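Long-range contacts in uncharacterized protein (Bacteroides ovatus, PDB 3NQK), which is of unknown function but combines an N-terminal region of an E-set family with a BT_3044-like C-terminal region, both rich in beta strands: residues Tyr251-Val256 and Glu265-Gln270; Tyr164-Met169 and Gly298-Leu303; His60-Lys65 and Pro128-Asp133. One frame throughout, in Å; residues are numbered along the deposited sequence.

In the fold
Interactions 1 and 2 belong to one antiparallel sheet in the BT_3044-like region. Their centres are about 12 Å apart. Strands 264-279 and 292-307 are neighbours in that sheet, so 265-270 runs beside 298-303. Val-269 O and Leu-302 N, 2.7 Å apart, probably form a hydrogen bond there, and Gln-270 packs against Thr-301. Interaction 3 lies in the N-terminal region, across the centre of the chain. Its centre is about 41 Å from that of interaction 1 and about 40 Å from that of interaction 2, with nearest atoms about 29 and 26 Å away. A bound 1,2-ethanediol, probably from the crystallisation liquor, lies about 5 Å from the side chain of Val-63 in interaction 3.

Interaction 1. Residues Tyr251-Val256 and Glu265-Gln270; sequences YSSTSV and ERRYVQ
Ser-252, Thr-254 and Val-256 each exchange a pair of backbone hydrogen bonds with a residue of 265-270. Their partners are Gln-270, Tyr-268 and Arg-266. The bond from Tyr-268 N to Thr-254 O is 2.7 Å long. Ser-253 with Val-269 and Ser-255 with Arg-267 are the non-hydrogen-bonded pairs between them.

The two segments are the arms of an antiparallel beta hairpin formed by strands 244-257 and 264-279. On its far side, 264-279 pairs with strand 292-307.

Polar side chains meet round Ser-255. Its OG stands 3.2 Å from Arg-267 CG, against the aliphatic part of the chain. Arg-267 sets CG anti to its own N (chi1 -161°) and bends at chi3 (-63°). This brings its guanidinium beside the carboxylate of Glu-265. Glu-265 OE2 lies over one face of that group, toward its rim, 3.2 Å from Arg-267 NH2. No N-H points at the oxygen, so the salt bridge rests on charge. A leucine in place of Arg-267 would probably leave the carboxylate of Glu-265 without this positive mate.

The apolar contact is on the other face, beside Thr-254. Val-256 CG2 reaches the ring edge of Tyr-268, 4.2 Å from CE2. Val-256 and Thr-254 also pack on Val-52 of the second subunit.

Interaction 2. Residues Tyr164-Met169 and Gly298-Leu303; sequences YTASSM and GSMTLL
Leu-302 fits its CB over the ring of Tyr-164. The carbon sits 3.4 Å from the ring centroid and 11° off the normal, a CH-pi contact over one face. Leu-302 CD2 continues toward the phenol end, 3.9 Å from Tyr-164 OH. The ring is placed by CG standing anti to the carbonyl carbon of Tyr-164 (chi1 -79°). One edge of the ring meets the backbone between Met-300 and Thr-301. The hydroxyl is hydrogen-bonded to Tyr-160 O, and Phe-201 meets the ring edge-to-face.

Selenomethionine Met-300 fills the hollow between the Tyr-164 ring and the pair Ala-166 CB and Met-169 SE. Its CB lies by Tyr-164 CD2, and its SE is 4.0 Å from Ala-166 CB. Selenomethionine Met-169 runs alongside, pointing the same way, with its SE near that of Met-300.

Strands 162-165 and 169-175 both pair antiparallel with the long strand 292-307. A type I turn from Ala-166 to Met-169 carries the chain from one to the other. Thr-165 pairs with Thr-301 through two backbone hydrogen bonds; that from Thr-165 N to Thr-301 O is 2.8 Å.

Water 1 bridges the turn and the strand. It accepts from Ser-168 N at 2.8 Å and donates to Thr-165 O and Ser-299 O. Gly-298 lies against Ser-168 O. Its backbone angles suit glycine, and a side chain would probably run into that oxygen.

Interaction 3. Residues His60-Lys65 and Pro128-Asp133; sequences HIAVDK and PLTIVD
His-60 holds CG anti to its carbonyl carbon (chi1 -65°), while Asp-133 holds CG anti to its backbone N (chi1 176°). The two side chains therefore run side by side, with ring and carboxylate planes 14° apart. His-60 CD2 comes 3.6 Å from Asp-133 OD2. Water 2 lies at the ring edge, 3.2 Å from His-60 NE2, and donates to Asp-133 OD2.

The strands are antiparallel. Ala-62 and Thr-130 exchange two backbone hydrogen bonds. A beta bulge follows at Val-132, whose N makes a weak bond to His-60 O, and His-60 N then donates to Asp-133 O. At the other end, Asp-64 N donates to Pro-128 O at 2.9 Å. Asp-64 is the N-cap of helix 65-76, and its OD2 is hydrogen-bonded to Thr-67 OG1.

The opposite face is apolar. The side chains of Ile-61 and Ile-131 cross at an angle, with Ile-61 CD1 3.8 Å from Ile-131 CG1. With Leu-129 they pack on Phe-15 of strand 12-15 in the other sheet, consistent with an E-set beta sandwich.

His-60 ND1 is hydrogen-bonded to Glu-97 OE2. Asp-133 is linked to NE2 through the water rather than directly. The two nearby carboxylates may favour a positive charge on the imidazole.

Interaction 1. Residues Tyr251-Val256 and Glu265-Gln270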
# COMPACT_ATOMS: atom_id res chain seq x y z
N TYR A 251 27.93 12.01 6.36
CA TYR A 251 27.06 10.94 5.85
C TYR A 251 26.77 11.07 4.38
O TYR A 251 26.87 12.14 3.81
CB TYR A 251 25.76 10.89 6.62
CG TYR A 251 24.72 11.88 6.18
CD1 TYR A 251 24.67 13.14 6.74
CD2 TYR A 251 23.72 11.51 5.31
CE1 TYR A 251 23.66 14.03 6.40
CE2 TYR A 251 22.72 12.38 4.96
CZ TYR A 251 22.70 13.64 5.50
OH TYR A 251 21.69 14.52 5.15
N SER A 252 26.35 9.97 3.78
CA SER A 252 26.01 9.95 2.38
C SER A 252 24.85 9.01 2.15
O SER A 252 24.80 7.95 2.75
CB SER A 252 27.20 9.49 1.56
OG SER A 252 27.29 8.09 1.56
N SER A 253 23.93 9.39 1.28
CA SER A 253 22.79 8.55 0.96
C SER A 253 22.85 8.16 -0.50
O SER A 253 23.10 8.99 -1.33
CB SER A 253 21.50 9.30 1.26
OG SER A 253 20.38 8.43 1.16
N THR A 254 22.63 6.89 -0.80
CA THR A 254 22.74 6.40 -2.18
C THR A 254 21.69 5.32 -2.45
O THR A 254 21.26 4.64 -1.53
CB THR A 254 24.13 5.82 -2.43
OG1 THR A 254 25.10 6.78 -2.04
CG2 THR A 254 24.33 5.51 -3.88
N SER A 255 21.28 5.18 -3.70
CA SER A 255 20.25 4.20 -4.06
C SER A 255 20.52 3.56 -5.40
O SER A 255 20.81 4.24 -6.36
CB SER A 255 18.89 4.87 -4.09
OG SER A 255 18.61 5.53 -2.87
N VAL A 256 20.39 2.24 -5.46
CA VAL A 256 20.48 1.52 -6.73
C VAL A 256 19.40 0.46 -6.80
O VAL A 256 18.77 0.13 -5.79
CB VAL A 256 21.86 0.84 -6.92
CG1 VAL A 256 22.94 1.88 -6.96
CG2 VAL A 256 22.12 -0.15 -5.82
N GLU A 265 14.53 -1.41 -4.99
CA GLU A 265 15.47 -0.34 -4.78
C GLU A 265 16.18 -0.57 -3.45
O GLU A 265 15.54 -0.81 -2.44
CB GLU A 265 14.74 1.02 -4.76
CG GLU A 265 15.60 2.20 -4.26
CD GLU A 265 14.84 3.51 -4.14
OE1 GLU A 265 13.58 3.48 -4.10
OE2 GLU A 265 15.50 4.57 -4.04
N ARG A 266 17.50 -0.51 -3.47
CA ARG A 266 18.29 -0.65 -2.26
C ARG A 266 18.85 0.71 -1.88
O ARG A 266 19.62 1.28 -2.62
CB ARG A 266 19.41 -1.65 -2.47
CG ARG A 266 18.91 -3.10 -2.73
CD ARG A 266 20.02 -4.15 -2.46
NE ARG A 266 19.64 -5.50 -2.90
CZ ARG A 266 18.82 -6.32 -2.23
NH1 ARG A 266 18.26 -5.95 -1.07
NH2 ARG A 266 18.55 -7.52 -2.73
N ARG A 267 18.41 1.24 -0.74
CA ARG A 267 18.83 2.57 -0.30
C ARG A 267 19.80 2.47 0.86
O ARG A 267 19.52 1.84 1.88
CB ARG A 267 17.61 3.40 0.12
CG ARG A 267 17.88 4.91 0.16
CD ARG A 267 16.73 5.70 0.81
NE ARG A 267 15.47 5.59 0.06
CZ ARG A 267 15.17 6.29 -1.03
NH1 ARG A 267 16.05 7.15 -1.54
NH2 ARG A 267 14.01 6.12 -1.63
N TYR A 268 20.95 3.09 0.70
CA TYR A 268 22.01 3.03 1.69
C TYR A 268 22.26 4.39 2.33
O TYR A 268 22.34 5.41 1.64
CB TYR A 268 23.30 2.57 1.03
CG TYR A 268 23.20 1.24 0.35
CD1 TYR A 268 23.46 0.06 1.03
CD2 TYR A 268 22.88 1.15 -0.99
CE1 TYR A 268 23.40 -1.17 0.40
CE2 TYR A 268 22.80 -0.09 -1.63
CZ TYR A 268 23.06 -1.24 -0.92
OH TYR A 268 22.98 -2.45 -1.55
N VAL A 269 22.33 4.41 3.65
CA VAL A 269 22.78 5.59 4.38
C VAL A 269 24.02 5.21 5.12
O VAL A 269 23.98 4.35 5.99
CB VAL A 269 21.77 6.07 5.39
CG1 VAL A 269 22.35 7.24 6.18
CG2 VAL A 269 20.47 6.47 4.70
N GLN A 270 25.13 5.80 4.74
CA GLN A 270 26.41 5.50 5.36
C GLN A 270 26.86 6.69 6.18
O GLN A 270 26.86 7.82 5.70
CB GLN A 270 27.45 5.19 4.29
CG GLN A 270 28.83 4.79 4.84
CD GLN A 270 29.88 4.63 3.75
OE1 GLN A 270 30.18 5.57 3.00
NE2 GLN A 270 30.46 3.45 3.66

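Interaction 2. Residues Tyr164-Met169 and Gly298-Leu303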
# COMPACT_ATOMS: atom_id res chain seq x y z
N TYR A 164 22.09 -0.75 11.60
CA TYR A 164 23.24 -0.41 10.77
C TYR A 164 24.28 -1.54 10.77
O TYR A 164 24.63 -2.08 11.84
CB TYR A 164 23.91 0.86 11.29
CG TYR A 164 23.22 2.16 10.90
CD1 TYR A 164 22.05 2.56 11.50
CD2 TYR A 164 23.81 3.03 9.98
CE1 TYR A 164 21.44 3.77 11.16
CE2 TYR A 164 23.22 4.24 9.66
CZ TYR A 164 22.04 4.60 10.24
OH TYR A 164 21.46 5.81 9.91
N THR A 165 24.76 -1.91 9.59
CA THR A 165 25.89 -2.82 9.49
C THR A 165 27.09 -2.10 10.07
O THR A 165 27.34 -0.96 9.72
CB THR A 165 26.18 -3.18 8.07
OG1 THR A 165 25.08 -3.93 7.53
CG2 THR A 165 27.48 -4.01 7.99
N ALA A 166 27.82 -2.75 10.98
CA ALA A 166 28.91 -2.06 11.73
C ALA A 166 30.24 -2.74 11.61
O ALA A 166 31.12 -2.53 12.45
CB ALA A 166 28.53 -1.92 13.19
N SER A 167 30.44 -3.49 10.53
CA SER A 167 31.68 -4.26 10.34
C SER A 167 32.89 -3.38 10.09
O SER A 167 34.02 -3.84 10.26
CB SER A 167 31.52 -5.28 9.20
OG SER A 167 31.05 -4.67 8.01
N SER A 168 32.67 -2.13 9.68
CA SER A 168 33.80 -1.21 9.42
C SER A 168 34.05 -0.26 10.57
O SER A 168 34.84 0.68 10.43
CB SER A 168 33.56 -0.41 8.14
OG SER A 168 33.82 -1.19 7.00
N MSE A 169 33.35 -0.46 11.69
CA MSE A 169 33.54 0.39 12.87
C MSE A 169 34.51 -0.28 13.80
O MSE A 169 34.24 -1.38 14.31
CB MSE A 169 32.22 0.64 13.60
CG MSE A 169 32.37 1.58 14.79
SE MSE A 169 30.79 1.76 15.82
CE MSE A 169 30.81 -0.02 16.61
N GLY A 298 35.46 4.82 12.17
CA GLY A 298 35.09 4.11 10.95
C GLY A 298 33.76 4.56 10.38
O GLY A 298 33.44 5.77 10.38
N SER A 299 32.98 3.60 9.90
CA SER A 299 31.66 3.89 9.37
C SER A 299 30.67 2.77 9.64
O SER A 299 31.04 1.66 9.96
CB SER A 299 31.74 4.12 7.87
OG SER A 299 32.18 2.94 7.20
N MSE A 300 29.40 3.11 9.49
CA MSE A 300 28.31 2.16 9.58
C MSE A 300 27.40 2.49 8.45
O MSE A 300 27.37 3.63 7.99
CB MSE A 300 27.57 2.33 10.91
CG MSE A 300 28.38 1.93 12.13
SE MSE A 300 27.33 1.81 13.74
CE MSE A 300 27.04 3.64 14.08
N THR A 301 26.65 1.52 7.99
CA THR A 301 25.76 1.74 6.85
C THR A 301 24.43 1.09 7.10
O THR A 301 24.36 -0.04 7.50
CB THR A 301 26.37 1.15 5.57
OG1 THR A 301 27.66 1.73 5.35
CG2 THR A 301 25.47 1.42 4.34
N LEU A 302 23.36 1.84 6.86
CA LEU A 302 22.01 1.34 7.02
C LEU A 302 21.44 1.07 5.65
O LEU A 302 21.58 1.89 4.75
CB LEU A 302 21.16 2.38 7.74
CG LEU A 302 19.66 2.17 7.69
CD1 LEU A 302 19.27 0.94 8.55
CD2 LEU A 302 18.93 3.43 8.15
N LEU A 303 20.85 -0.10 5.48
CA LEU A 303 20.21 -0.49 4.21
C LEU A 303 18.73 -0.46 4.36
O LEU A 303 18.20 -0.88 5.36
CB LEU A 303 20.62 -1.89 3.79
CG LEU A 303 19.80 -2.59 2.69
CD1 LEU A 303 19.86 -1.85 1.39
CD2 LEU A 303 20.29 -4.02 2.50
O HOH W 1 30.34 -1.08 8.53

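Interaction 3. Residues His60-Lys65 and Pro128-Asp133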
# COMPACT_ATOMS: atom_id res chain seq x y z
N HIS A 60 -15.66 -4.18 21.82
CA HIS A 60 -14.97 -3.35 22.81
C HIS A 60 -13.52 -3.76 22.94
O HIS A 60 -13.21 -4.95 23.07
CB HIS A 60 -15.66 -3.46 24.17
CG HIS A 60 -17.06 -2.90 24.19
ND1 HIS A 60 -17.38 -1.71 24.80
CD2 HIS A 60 -18.21 -3.38 23.67
CE1 HIS A 60 -18.67 -1.47 24.66
NE2 HIS A 60 -19.20 -2.47 23.98
N ILE A 61 -12.63 -2.76 22.88
CA ILE A 61 -11.19 -2.99 22.99
C ILE A 61 -10.66 -2.30 24.24
O ILE A 61 -11.06 -1.18 24.55
CB ILE A 61 -10.44 -2.38 21.79
CG1 ILE A 61 -11.19 -2.64 20.47
CG2 ILE A 61 -9.04 -2.92 21.74
CD1 ILE A 61 -11.12 -4.03 20.02
N ALA A 62 -9.74 -2.95 24.93
CA ALA A 62 -9.14 -2.37 26.13
C ALA A 62 -7.67 -2.71 26.22
O ALA A 62 -7.22 -3.76 25.73
CB ALA A 62 -9.87 -2.86 27.39
N VAL A 63 -6.90 -1.79 26.80
CA VAL A 63 -5.50 -2.02 27.06
C VAL A 63 -5.42 -3.13 28.13
O VAL A 63 -6.22 -3.16 29.05
CB VAL A 63 -4.82 -0.74 27.55
CG1 VAL A 63 -3.35 -1.00 27.90
CG2 VAL A 63 -4.94 0.36 26.50
N ASP A 64 -4.49 -4.07 27.96
CA ASP A 64 -4.40 -5.23 28.85
C ASP A 64 -3.06 -5.27 29.58
O ASP A 64 -2.11 -5.93 29.14
CB ASP A 64 -4.62 -6.53 28.07
CG ASP A 64 -4.65 -7.77 28.98
OD1 ASP A 64 -4.73 -7.62 30.22
OD2 ASP A 64 -4.64 -8.89 28.44
N LYS A 65 -3.01 -4.61 30.73
CA LYS A 65 -1.81 -4.54 31.54
C LYS A 65 -1.24 -5.96 31.81
O LYS A 65 -0.04 -6.22 31.56
CB LYS A 65 -2.15 -3.82 32.87
CG LYS A 65 -0.94 -3.27 33.65
CD LYS A 65 -1.39 -2.48 34.93
N PRO A 128 -0.52 -3.38 24.49
CA PRO A 128 -1.26 -4.63 24.58
C PRO A 128 -2.74 -4.41 24.47
O PRO A 128 -3.33 -3.75 25.33
CB PRO A 128 -0.91 -5.13 25.96
CG PRO A 128 -0.73 -3.92 26.74
CD PRO A 128 -0.14 -2.89 25.81
N LEU A 129 -3.34 -4.96 23.42
CA LEU A 129 -4.77 -4.81 23.18
C LEU A 129 -5.46 -6.14 23.32
O LEU A 129 -4.96 -7.17 22.87
CB LEU A 129 -5.03 -4.26 21.79
CG LEU A 129 -4.37 -2.92 21.49
CD1 LEU A 129 -4.61 -2.51 20.04
CD2 LEU A 129 -4.88 -1.87 22.44
N THR A 130 -6.61 -6.12 23.97
CA THR A 130 -7.42 -7.29 24.13
C THR A 130 -8.87 -6.93 23.77
O THR A 130 -9.29 -5.78 23.94
CB THR A 130 -7.35 -7.83 25.60
OG1 THR A 130 -7.93 -9.14 25.67
CG2 THR A 130 -8.11 -6.90 26.55
N ILE A 131 -9.58 -7.89 23.22
CA ILE A 131 -10.99 -7.70 22.90
C ILE A 131 -11.79 -8.23 24.05
O ILE A 131 -11.93 -9.45 24.20
CB ILE A 131 -11.37 -8.45 21.63
CG1 ILE A 131 -10.73 -7.79 20.43
CG2 ILE A 131 -12.89 -8.47 21.46
CD1 ILE A 131 -11.04 -8.43 19.17
N VAL A 132 -12.30 -7.32 24.87
CA VAL A 132 -13.04 -7.71 26.07
C VAL A 132 -14.52 -8.10 25.78
O VAL A 132 -15.19 -8.65 26.65
CB VAL A 132 -12.97 -6.59 27.16
CG1 VAL A 132 -11.52 -6.30 27.52
CG2 VAL A 132 -13.66 -5.31 26.69
N ASP A 133 -15.01 -7.82 24.56
CA ASP A 133 -16.40 -8.20 24.13
C ASP A 133 -16.50 -8.20 22.61
O ASP A 133 -16.30 -7.17 21.97
CB ASP A 133 -17.44 -7.22 24.71
CG ASP A 133 -18.90 -7.50 24.21
OD1 ASP A 133 -19.20 -8.65 23.80
OD2 ASP A 133 -19.73 -6.58 24.26
O HOH W 2 -21.57 -4.25 22.90